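Local atomic coordinates of ribonuclease J (Methanolobus psychrophilus R15, PDB entry 5HAB), a protein that probably degrades RNA from the 5' end as an exoribonuclease of the metallo-beta-lactamase/beta-CASP family. Residues Y34-M37 / G38-M41; N386-A389 / L390-L394; K364-T367 / G368-I371. The protein carries 1 engineered substitution. All blocks are in the same frame, centred on the assembly; numbering follows the deposited sequence.

Interaction 1 of 3, residues Y34-M37 / G38-M41; sequences YNEM and GRNM. With nucleotides of chain D.
Glu36 and Arg39 form a salt bridge three residues apart on the loop that joins strand 24-32 to strand 41-46. NH2 of Arg39 donates to OE1 of Glu36 at 3.1 Å, with an N-H...O angle of 163°, and NE adds a weak bond to OE2 of the same carboxylate. The acceptor lies close to the guanidinium plane, yet the carboxylate is turned 77° from that plane, and NH2 meets OE1 from above the carboxylate rather than at its edge. Both side chains leave the backbone with CG between N and the carbonyl carbon (chi1 65° for Glu36). The glutamate then folds back at chi2, while the arginine runs extended from CG to NE and brings the edge of its head to the acid.

Between them the chain turns sharply. The positive phi of Gly38 would bring a CB into collision with Met37 O, and Arg39 is the centre of an inverse gamma turn, with a weak 2.8 Å bond from Asn40 N to Gly38 O. A water occupies the inner side of the bend, 2.8 Å from Glu36 O and 2.8 Å from Asn40 OD1. In this metallo-beta-lactamase fold the loop also reaches the RNA: CE of Met37, on a chain bent at chi2 and chi3, approaches O2' of A1 of chain D to 3.2 Å, and its CG lies by the adenine.

Farther out, OE2 of Glu36 also accepts from Gly33 N and Asn461 ND2, which help to fix the carboxylate, and Arg39 NH1 donates to Ile84 O. Tyr34 brings CE1 to 3.9 Å from Met41 O, while its hydroxyl is hydrogen-bonded to Thr42 OG1.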
ATOM      1  N   TYR B  34     -21.680  14.042  -0.666  1.00 28.11           N
ATOM      2  CA  TYR B  34     -20.782  14.695  -1.611  1.00 22.52           C
ATOM      3  C   TYR B  34     -19.390  14.887  -0.998  1.00 28.52           C
ATOM      4  O   TYR B  34     -18.424  15.122  -1.716  1.00 27.44           O
ATOM      5  CB  TYR B  34     -21.371  16.032  -2.070  1.00 27.84           C
ATOM      6  CG  TYR B  34     -22.556  15.866  -2.997  1.00 28.03           C
ATOM      7  CD1 TYR B  34     -23.793  15.457  -2.513  1.00 28.09           C
ATOM      8  CD2 TYR B  34     -22.434  16.115  -4.355  1.00 23.38           C
ATOM      9  CE1 TYR B  34     -24.873  15.301  -3.357  1.00 21.80           C
ATOM     10  CE2 TYR B  34     -23.508  15.962  -5.208  1.00 27.26           C
ATOM     11  CZ  TYR B  34     -24.724  15.553  -4.703  1.00 24.66           C
ATOM     12  OH  TYR B  34     -25.793  15.402  -5.555  1.00 24.46           O
ATOM     13  N   ASN B  35     -19.294  14.791   0.328  1.00 22.55           N
ATOM     14  CA  ASN B  35     -18.005  14.877   1.016  1.00 28.20           C
ATOM     15  C   ASN B  35     -17.553  13.541   1.581  1.00 30.77           C
ATOM     16  O   ASN B  35     -16.453  13.436   2.126  1.00 27.93           O
ATOM     17  CB  ASN B  35     -18.052  15.893   2.159  1.00 20.66           C
ATOM     18  CG  ASN B  35     -18.392  17.291   1.693  1.00 28.72           C
ATOM     19  OD1 ASN B  35     -18.896  17.489   0.586  1.00 31.89           O
ATOM     20  ND2 ASN B  35     -18.123  18.274   2.547  1.00 29.99           N
ATOM     21  N   GLU B  36     -18.409  12.531   1.469  1.00 29.84           N
ATOM     22  CA  GLU B  36     -18.148  11.250   2.102  1.00 25.25           C
ATOM     23  C   GLU B  36     -19.011  10.145   1.511  1.00 25.99           C
ATOM     24  O   GLU B  36     -19.808  10.384   0.598  1.00 34.86           O
ATOM     25  CB  GLU B  36     -18.393  11.348   3.615  1.00 31.19           C
ATOM     26  CG  GLU B  36     -19.846  11.630   4.001  1.00 32.23           C
ATOM     27  CD  GLU B  36     -20.244  13.099   3.866  1.00 35.29           C
ATOM     28  OE1 GLU B  36     -19.589  13.965   4.487  1.00 34.87           O
ATOM     29  OE2 GLU B  36     -21.221  13.386   3.145  1.00 28.31           O
ATOM     30  N   MET B  37     -18.873   8.943   2.063  1.00 39.21           N
ATOM     31  CA  MET B  37     -19.698   7.807   1.660  1.00 40.94           C
ATOM     32  C   MET B  37     -20.864   7.651   2.621  1.00 31.36           C
ATOM     33  O   MET B  37     -20.752   8.022   3.787  1.00 40.41           O
ATOM     34  CB  MET B  37     -18.884   6.515   1.642  1.00 37.42           C
ATOM     35  CG  MET B  37     -17.640   6.544   0.773  1.00 41.75           C
ATOM     36  SD  MET B  37     -17.998   6.540  -0.992  1.00 55.07           S
ATOM     37  CE  MET B  37     -19.326   5.347  -1.099  1.00 48.56           C
ATOM     38  N   GLY B  38     -21.980   7.111   2.136  1.00 31.09           N
ATOM     39  CA  GLY B  38     -23.072   6.743   3.021  1.00 39.80           C
ATOM     40  C   GLY B  38     -24.319   7.619   3.066  1.00 46.46           C
ATOM     41  O   GLY B  38     -25.383   7.211   2.611  1.00 52.04           O
ATOM     42  N   ARG B  39     -24.210   8.806   3.659  1.00 32.83           N
ATOM     43  CA  ARG B  39     -25.393   9.633   3.929  1.00 29.86           C
ATOM     44  C   ARG B  39     -25.841  10.445   2.705  1.00 26.28           C
ATOM     45  O   ARG B  39     -25.869  11.672   2.729  1.00 32.63           O
ATOM     46  CB  ARG B  39     -25.133  10.562   5.128  1.00 32.59           C
ATOM     47  CG  ARG B  39     -23.907  11.464   5.019  1.00 35.38           C
ATOM     48  CD  ARG B  39     -23.966  12.594   6.039  1.00 28.66           C
ATOM     49  NE  ARG B  39     -22.791  13.457   5.967  1.00 35.26           N
ATOM     50  CZ  ARG B  39     -22.551  14.464   6.802  1.00 39.39           C
ATOM     51  NH1 ARG B  39     -23.404  14.738   7.783  1.00 38.93           N
ATOM     52  NH2 ARG B  39     -21.455  15.199   6.657  1.00 34.16           N
ATOM     53  N   ASN B  40     -26.203   9.753   1.635  1.00 21.90           N
ATOM     54  CA  ASN B  40     -26.567  10.421   0.392  1.00 34.23           C
ATOM     55  C   ASN B  40     -27.901  11.160   0.438  1.00 33.59           C
ATOM     56  O   ASN B  40     -28.923  10.606   0.837  1.00 27.86           O
ATOM     57  CB  ASN B  40     -26.582   9.403  -0.742  1.00 24.76           C
ATOM     58  CG  ASN B  40     -25.230   8.762  -0.943  1.00 33.69           C
ATOM     59  OD1 ASN B  40     -24.293   9.406  -1.412  1.00 29.89           O
ATOM     60  ND2 ASN B  40     -25.108   7.503  -0.551  1.00 21.06           N
ATOM     61  N   MET B  41     -27.875  12.413   0.005  1.00 29.50           N
ATOM     62  CA  MET B  41     -29.098  13.165  -0.216  1.00 31.87           C
ATOM     63  C   MET B  41     -28.839  14.305  -1.194  1.00 27.55           C
ATOM     64  O   MET B  41     -27.925  15.123  -1.002  1.00 30.81           O
ATOM     65  CB  MET B  41     -29.656  13.719   1.095  1.00 27.05           C
ATOM     66  CG  MET B  41     -30.956  14.494   0.911  1.00 26.70           C
ATOM     67  SD  MET B  41     -31.668  15.184   2.422  1.00 33.73           S
ATOM     68  CE  MET B  41     -31.997  13.745   3.398  1.00 47.84           C
TER
ATOM     69  OP3   A D   1     -18.111  -3.955  -3.476  1.00 60.06           O
ATOM     70  P     A D   1     -18.893  -2.761  -3.880  1.00 52.80           P
ATOM     71  OP1   A D   1     -20.288  -3.183  -4.170  1.00 49.39           O
ATOM     72  OP2   A D   1     -18.126  -2.037  -4.923  1.00 51.04           O
ATOM     73  O5'   A D   1     -18.914  -1.780  -2.634  1.00 68.43           O
ATOM     74  C5'   A D   1     -19.274  -2.232  -1.333  1.00 84.49           C
ATOM     75  C4'   A D   1     -19.646  -1.069  -0.448  1.00 94.56           C
ATOM     76  O4'   A D   1     -18.431  -0.350  -0.094  1.00 88.52           O
ATOM     77  C3'   A D   1     -20.575  -0.049  -1.101  1.00 84.04           C
ATOM     78  O3'   A D   1     -21.497   0.477  -0.150  1.00105.02           O
ATOM     79  C2'   A D   1     -19.622   1.044  -1.576  1.00 84.75           C
ATOM     80  O2'   A D   1     -20.204   2.326  -1.673  1.00 83.99           O
ATOM     81  C1'   A D   1     -18.521   1.000  -0.515  1.00 97.70           C
ATOM     82  N9    A D   1     -17.212   1.390  -1.052  1.00107.17           N
ATOM     83  C8    A D   1     -16.703   1.030  -2.279  1.00 90.78           C
ATOM     84  N7    A D   1     -15.513   1.517  -2.534  1.00 88.12           N
ATOM     85  C5    A D   1     -15.214   2.257  -1.397  1.00102.41           C
ATOM     86  C6    A D   1     -14.088   3.024  -1.046  1.00106.15           C
ATOM     87  N6    A D   1     -13.017   3.173  -1.836  1.00 88.68           N
ATOM     88  N1    A D   1     -14.101   3.637   0.160  1.00111.50           N
ATOM     89  C2    A D   1     -15.176   3.487   0.948  1.00 99.33           C
ATOM     90  N3    A D   1     -16.294   2.792   0.731  1.00 95.64           N
ATOM     91  C4    A D   1     -16.252   2.193  -0.475  1.00102.13           C
TER
HETATM   92  O   HOH W   1     -21.672   8.742  -0.701  1.00 32.39           O

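Interaction 2 of 3, residues N386-A389 / L390-L394; sequences NRYA and LETKL. With SO4 (sulfate ion), chain I.
Asn386 O accepts from Leu390 N at 3.0 Å, the first of four successive i to i+4 bonds that carry the helix across the junction; Glu391 N to Arg387 O, Thr392 N to Tyr388 O and Lys393 N to Ala389 O follow. The carbonyl oxygen of Tyr388 accepts a second hydrogen bond. OG1 of Thr392, held beside its own backbone N, donates to Tyr388 O at 2.7 Å, and the amide and hydroxyl reach that oxygen from opposite faces of the carbonyl plane.

The same hydroxyl oxygen sits over the Tyr388 ring, 3.5 Å above the plane and over its centre. With CG anti to the backbone N (chi1 170°), the ring slants outward and toward the C-terminal end of the helix, over Thr392, and its OH donates to O2 of a sulfate at 3.1 Å, with that oxygen near the ring plane. The anion, probably from the crystallisation liquor, is also gripped by Arg58 and Arg61 of the second subunit, so this part of the helix lies at a subunit interface; Met382 of that subunit packs on Tyr388.

Helix 381-396 is the crossover of a beta-alpha-beta unit between strands 370-374 and 400-402 in the parallel sheet of the beta-CASP domain. On the neighbouring flank of the helix, Arg387 and Glu391, one turn apart, make an i to i+4 salt bridge. NE of Arg387 donates to OE1 of Glu391 at 2.8 Å, at an angle of 161°. The acceptor uses its anti lone pair and lies near the guanidinium plane, although the two flat groups are inclined by 49°. The bent arginine chain leaves NH1 for His345 O and NH2 for a salt bridge with Asp403. Leu390 packs against Leu353 and Phe373, while Lys393 NZ donates to Ile64 O of the second subunit.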
ATOM      1  N   ASN B 386     -13.705  -5.262  12.894  1.00 40.26           N
ATOM      2  CA  ASN B 386     -14.682  -6.312  13.176  1.00 51.46           C
ATOM      3  C   ASN B 386     -14.419  -7.552  12.315  1.00 46.89           C
ATOM      4  O   ASN B 386     -14.515  -8.690  12.799  1.00 55.78           O
ATOM      5  CB  ASN B 386     -16.111  -5.804  12.963  1.00 45.94           C
ATOM      6  CG  ASN B 386     -16.488  -4.707  13.937  1.00 59.28           C
ATOM      7  OD1 ASN B 386     -16.097  -4.741  15.103  1.00 54.71           O
ATOM      8  ND2 ASN B 386     -17.262  -3.735  13.468  1.00 60.25           N
ATOM      9  N   ARG B 387     -14.052  -7.332  11.056  1.00 47.18           N
ATOM     10  CA  ARG B 387     -13.753  -8.440  10.152  1.00 46.31           C
ATOM     11  C   ARG B 387     -12.509  -9.191  10.605  1.00 48.66           C
ATOM     12  O   ARG B 387     -12.471 -10.420  10.564  1.00 38.43           O
ATOM     13  CB  ARG B 387     -13.557  -7.943   8.722  1.00 48.16           C
ATOM     14  CG  ARG B 387     -14.681  -8.316   7.783  1.00 61.17           C
ATOM     15  CD  ARG B 387     -14.775  -9.820   7.576  1.00 55.67           C
ATOM     16  NE  ARG B 387     -14.174 -10.236   6.314  1.00 53.81           N
ATOM     17  CZ  ARG B 387     -14.789 -10.158   5.139  1.00 51.46           C
ATOM     18  NH1 ARG B 387     -16.011  -9.649   5.061  1.00 54.48           N
ATOM     19  NH2 ARG B 387     -14.175 -10.562   4.037  1.00 62.71           N
ATOM     20  N   TYR B 388     -11.497  -8.450  11.043  1.00 31.94           N
ATOM     21  CA  TYR B 388     -10.269  -9.068  11.521  1.00 43.97           C
ATOM     22  C   TYR B 388     -10.538  -9.950  12.739  1.00 43.30           C
ATOM     23  O   TYR B 388     -10.069 -11.083  12.792  1.00 52.61           O
ATOM     24  CB  TYR B 388      -9.215  -8.007  11.849  1.00 33.22           C
ATOM     25  CG  TYR B 388      -7.998  -8.554  12.563  1.00 48.93           C
ATOM     26  CD1 TYR B 388      -6.985  -9.191  11.861  1.00 36.29           C
ATOM     27  CD2 TYR B 388      -7.859  -8.428  13.940  1.00 47.81           C
ATOM     28  CE1 TYR B 388      -5.870  -9.690  12.515  1.00 42.33           C
ATOM     29  CE2 TYR B 388      -6.751  -8.921  14.601  1.00 50.28           C
ATOM     30  CZ  TYR B 388      -5.759  -9.552  13.884  1.00 56.63           C
ATOM     31  OH  TYR B 388      -4.656 -10.042  14.541  1.00 48.01           O
ATOM     32  N   ALA B 389     -11.292  -9.438  13.707  1.00 49.07           N
ATOM     33  CA  ALA B 389     -11.615 -10.212  14.906  1.00 43.72           C
ATOM     34  C   ALA B 389     -12.420 -11.467  14.552  1.00 47.27           C
ATOM     35  O   ALA B 389     -12.113 -12.572  15.023  1.00 44.14           O
ATOM     36  CB  ALA B 389     -12.376  -9.351  15.905  1.00 43.28           C
ATOM     37  N   LEU B 390     -13.434 -11.292  13.705  1.00 34.28           N
ATOM     38  CA  LEU B 390     -14.254 -12.415  13.262  1.00 43.47           C
ATOM     39  C   LEU B 390     -13.399 -13.504  12.610  1.00 39.29           C
ATOM     40  O   LEU B 390     -13.463 -14.680  12.987  1.00 60.07           O
ATOM     41  CB  LEU B 390     -15.326 -11.942  12.274  1.00 32.53           C
ATOM     42  CG  LEU B 390     -16.196 -13.052  11.676  1.00 37.00           C
ATOM     43  CD1 LEU B 390     -17.156 -13.602  12.728  1.00 43.06           C
ATOM     44  CD2 LEU B 390     -16.948 -12.572  10.450  1.00 39.80           C
ATOM     45  N   GLU B 391     -12.590 -13.098  11.638  1.00 35.89           N
ATOM     46  CA  GLU B 391     -11.776 -14.035  10.876  1.00 46.87           C
ATOM     47  C   GLU B 391     -10.734 -14.714  11.749  1.00 35.58           C
ATOM     48  O   GLU B 391     -10.511 -15.911  11.619  1.00 40.00           O
ATOM     49  CB  GLU B 391     -11.096 -13.320   9.708  1.00 40.08           C
ATOM     50  CG  GLU B 391     -11.893 -13.385   8.421  1.00 56.74           C
ATOM     51  CD  GLU B 391     -11.198 -12.686   7.272  1.00 59.24           C
ATOM     52  OE1 GLU B 391     -11.777 -11.718   6.737  1.00 64.99           O
ATOM     53  OE2 GLU B 391     -10.087 -13.114   6.891  1.00 66.72           O
ATOM     54  N   THR B 392     -10.108 -13.950  12.639  1.00 36.77           N
ATOM     55  CA  THR B 392      -9.133 -14.496  13.578  1.00 32.39           C
ATOM     56  C   THR B 392      -9.769 -15.578  14.448  1.00 45.80           C
ATOM     57  O   THR B 392      -9.173 -16.635  14.654  1.00 40.68           O
ATOM     58  CB  THR B 392      -8.527 -13.406  14.482  1.00 34.47           C
ATOM     59  OG1 THR B 392      -7.871 -12.424  13.676  1.00 48.81           O
ATOM     60  CG2 THR B 392      -7.516 -14.009  15.452  1.00 35.72           C
ATOM     61  N   LYS B 393     -10.976 -15.322  14.953  1.00 44.34           N
ATOM     62  CA  LYS B 393     -11.674 -16.329  15.760  1.00 48.37           C
ATOM     63  C   LYS B 393     -12.000 -17.588  14.949  1.00 41.17           C
ATOM     64  O   LYS B 393     -11.717 -18.721  15.385  1.00 50.70           O
ATOM     65  CB  LYS B 393     -12.952 -15.738  16.361  1.00 45.88           C
ATOM     66  CG  LYS B 393     -12.684 -14.677  17.417  1.00 48.10           C
ATOM     67  CD  LYS B 393     -13.952 -13.946  17.808  1.00 40.90           C
ATOM     68  CE  LYS B 393     -13.626 -12.740  18.667  1.00 63.79           C
ATOM     69  NZ  LYS B 393     -14.818 -11.882  18.911  1.00 64.14           N
ATOM     70  N   LEU B 394     -12.569 -17.385  13.762  1.00 37.55           N
ATOM     71  CA  LEU B 394     -12.941 -18.504  12.902  1.00 36.31           C
ATOM     72  C   LEU B 394     -11.730 -19.366  12.517  1.00 43.12           C
ATOM     73  O   LEU B 394     -11.806 -20.591  12.532  1.00 42.24           O
ATOM     74  CB  LEU B 394     -13.644 -17.987  11.648  1.00 41.11           C
ATOM     75  CG  LEU B 394     -14.998 -17.316  11.896  1.00 50.14           C
ATOM     76  CD1 LEU B 394     -15.519 -16.657  10.630  1.00 44.82           C
ATOM     77  CD2 LEU B 394     -16.002 -18.317  12.434  1.00 45.81           C
TER
HETATM   78  S   SO4 I 501      -2.535 -13.054  13.505  1.00103.32           S
HETATM   79  O1  SO4 I 501      -2.656 -13.971  12.372  1.00 63.86           O
HETATM   80  O2  SO4 I 501      -2.482 -11.668  13.040  1.00 51.11           O
HETATM   81  O3  SO4 I 501      -3.693 -13.212  14.384  1.00 99.49           O
HETATM   82  O4  SO4 I 501      -1.318 -13.372  14.248  1.00 76.78           O

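Interaction 3 of 3, residues K364-T367 / G368-I371; sequences KVET and GDRI
Two hydrogen bonds join Glu366 to Asp369, one in each direction. Asp369 N donates to Glu366 O at 3.0 Å, in the carbonyl plane, closing the turn through the backbone. In return Glu366 N gives its hydrogen to Asp369 OD2 at 2.6 Å, nearly straight at 171°. It approaches that oxygen on the anti side, 29° out of the carboxylate plane. With chi1 at -77°, the aspartate CG stands beside its own N and anti to the carbonyl carbon, which carries OD2 back across the open end of the turn to Glu366 N.

Packing contacts are few: CG of Glu366 lies 3.3 Å from Asp369 OD2, and the same oxygen comes within 3.5 Å of Val365 CA.

Among charged groups, the carboxylates of Glu366 and Asp369 are near each other, with OE2 and OD2 4.8 Å apart. Lys335 probably offsets this, since its NZ forms a salt bridge with Asp369 OD2 and also a hydrogen bond with Lys364 O.

Gly368 takes a positive phi, as expected at the third position of a type II beta turn. This turn, from Glu366 to Asp369, leads into strand 370-374 of the parallel beta-CASP sheet.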
ATOM      1  N   LYS B 364     -20.647 -25.479  16.212  1.00 53.22           N
ATOM      2  CA  LYS B 364     -19.223 -25.373  16.478  1.00 69.90           C
ATOM      3  C   LYS B 364     -18.438 -25.580  15.185  1.00 79.63           C
ATOM      4  O   LYS B 364     -18.568 -26.613  14.523  1.00 63.10           O
ATOM      5  CB  LYS B 364     -18.793 -26.392  17.536  1.00 59.44           C
ATOM      6  CG  LYS B 364     -19.191 -26.024  18.959  1.00 88.08           C
ATOM      7  CD  LYS B 364     -18.415 -24.810  19.452  1.00 83.12           C
ATOM      8  CE  LYS B 364     -18.661 -24.552  20.930  1.00 91.11           C
ATOM      9  NZ  LYS B 364     -17.753 -23.499  21.467  1.00 77.46           N
ATOM     10  N   VAL B 365     -17.642 -24.585  14.815  1.00 54.95           N
ATOM     11  CA  VAL B 365     -16.792 -24.710  13.642  1.00 60.34           C
ATOM     12  C   VAL B 365     -15.570 -25.555  14.001  1.00 51.99           C
ATOM     13  O   VAL B 365     -14.917 -25.341  15.021  1.00 52.91           O
ATOM     14  CB  VAL B 365     -16.400 -23.330  13.072  1.00 61.69           C
ATOM     15  CG1 VAL B 365     -17.631 -22.619  12.532  1.00 45.85           C
ATOM     16  CG2 VAL B 365     -15.746 -22.481  14.124  1.00 45.19           C
ATOM     17  N   GLU B 366     -15.279 -26.533  13.157  1.00 49.39           N
ATOM     18  CA  GLU B 366     -14.161 -27.438  13.382  1.00 68.87           C
ATOM     19  C   GLU B 366     -13.241 -27.450  12.160  1.00 71.21           C
ATOM     20  O   GLU B 366     -13.655 -27.060  11.067  1.00 50.46           O
ATOM     21  CB  GLU B 366     -14.686 -28.836  13.726  1.00 57.55           C
ATOM     22  CG  GLU B 366     -15.489 -29.502  12.624  1.00 82.58           C
ATOM     23  CD  GLU B 366     -16.250 -30.721  13.120  1.00 93.34           C
ATOM     24  OE1 GLU B 366     -16.209 -30.989  14.341  1.00 77.85           O
ATOM     25  OE2 GLU B 366     -16.899 -31.400  12.294  1.00 93.95           O
ATOM     26  N   THR B 367     -11.991 -27.867  12.365  1.00 63.54           N
ATOM     27  CA  THR B 367     -10.958 -27.822  11.331  1.00 39.14           C
ATOM     28  C   THR B 367     -11.449 -28.328   9.975  1.00 56.94           C
ATOM     29  O   THR B 367     -12.109 -29.363   9.883  1.00 47.04           O
ATOM     30  CB  THR B 367      -9.721 -28.641  11.762  1.00 55.03           C
ATOM     31  OG1 THR B 367      -9.166 -28.072  12.954  1.00 62.89           O
ATOM     32  CG2 THR B 367      -8.655 -28.636  10.672  1.00 57.48           C
ATOM     33  N   GLY B 368     -11.143 -27.573   8.925  1.00 44.56           N
ATOM     34  CA  GLY B 368     -11.556 -27.946   7.587  1.00 53.23           C
ATOM     35  C   GLY B 368     -12.789 -27.208   7.106  1.00 49.69           C
ATOM     36  O   GLY B 368     -12.955 -27.005   5.905  1.00 58.06           O
ATOM     37  N   ASP B 369     -13.658 -26.823   8.042  1.00 50.49           N
ATOM     38  CA  ASP B 369     -14.900 -26.109   7.726  1.00 49.50           C
ATOM     39  C   ASP B 369     -14.650 -24.880   6.853  1.00 49.10           C
ATOM     40  O   ASP B 369     -13.690 -24.136   7.060  1.00 49.17           O
ATOM     41  CB  ASP B 369     -15.630 -25.701   9.009  1.00 51.23           C
ATOM     42  CG  ASP B 369     -16.354 -26.865   9.663  1.00 62.19           C
ATOM     43  OD1 ASP B 369     -16.752 -27.798   8.932  1.00 65.64           O
ATOM     44  OD2 ASP B 369     -16.541 -26.839  10.899  1.00 56.90           O
ATOM     45  N   ARG B 370     -15.512 -24.686   5.862  1.00 46.64           N
ATOM     46  CA  ARG B 370     -15.310 -23.632   4.880  1.00 48.70           C
ATOM     47  C   ARG B 370     -16.318 -22.470   5.026  1.00 55.49           C
ATOM     48  O   ARG B 370     -17.537 -22.658   4.977  1.00 46.62           O
ATOM     49  CB  ARG B 370     -15.347 -24.256   3.477  1.00 44.10           C
ATOM     50  CG  ARG B 370     -14.087 -25.078   3.130  1.00 50.53           C
ATOM     51  CD  ARG B 370     -14.419 -26.235   2.189  1.00 52.79           C
ATOM     52  NE  ARG B 370     -15.423 -25.818   1.227  1.00 74.79           N
ATOM     53  CZ  ARG B 370     -15.157 -25.495  -0.037  1.00 80.32           C
ATOM     54  NH1 ARG B 370     -13.907 -25.558  -0.496  1.00 70.92           N
ATOM     55  NH2 ARG B 370     -16.142 -25.113  -0.847  1.00 53.55           N
ATOM     56  N   ILE B 371     -15.787 -21.269   5.239  1.00 39.76           N
ATOM     57  CA  ILE B 371     -16.611 -20.072   5.370  1.00 43.15           C
ATOM     58  C   ILE B 371     -16.397 -19.146   4.180  1.00 48.61           C
ATOM     59  O   ILE B 371     -15.296 -18.638   3.960  1.00 35.91           O
ATOM     60  CB  ILE B 371     -16.344 -19.368   6.702  1.00 41.34           C
ATOM     61  CG1 ILE B 371     -16.554 -20.374   7.836  1.00 42.87           C
ATOM     62  CG2 ILE B 371     -17.252 -18.157   6.859  1.00 52.57           C
ATOM     63  CD1 ILE B 371     -16.341 -19.823   9.205  1.00 58.04           C
TER

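In the fold
Interactions 2 and 3 belong to the same beta-alpha-beta unit of the beta-CASP domain: the turn 366-369 leads into strand 370-374, and helix 381-396 follows it. Their centres are 14 Å apart and they touch, Leu394 CD1 packing on Ile371 CD1 at 3.6 Å. Interaction 1 lies in the metallo-beta-lactamase part, its centre 28 Å from that of interaction 2 and 38 Å from that of interaction 3, with no direct touch to either. The RNA relates them differently: interaction 1 meets nucleotide A1 of chain D directly, whereas the nearest atoms of interactions 2 and 3 are about 6 Å and 14 Å from the bound nucleic acid.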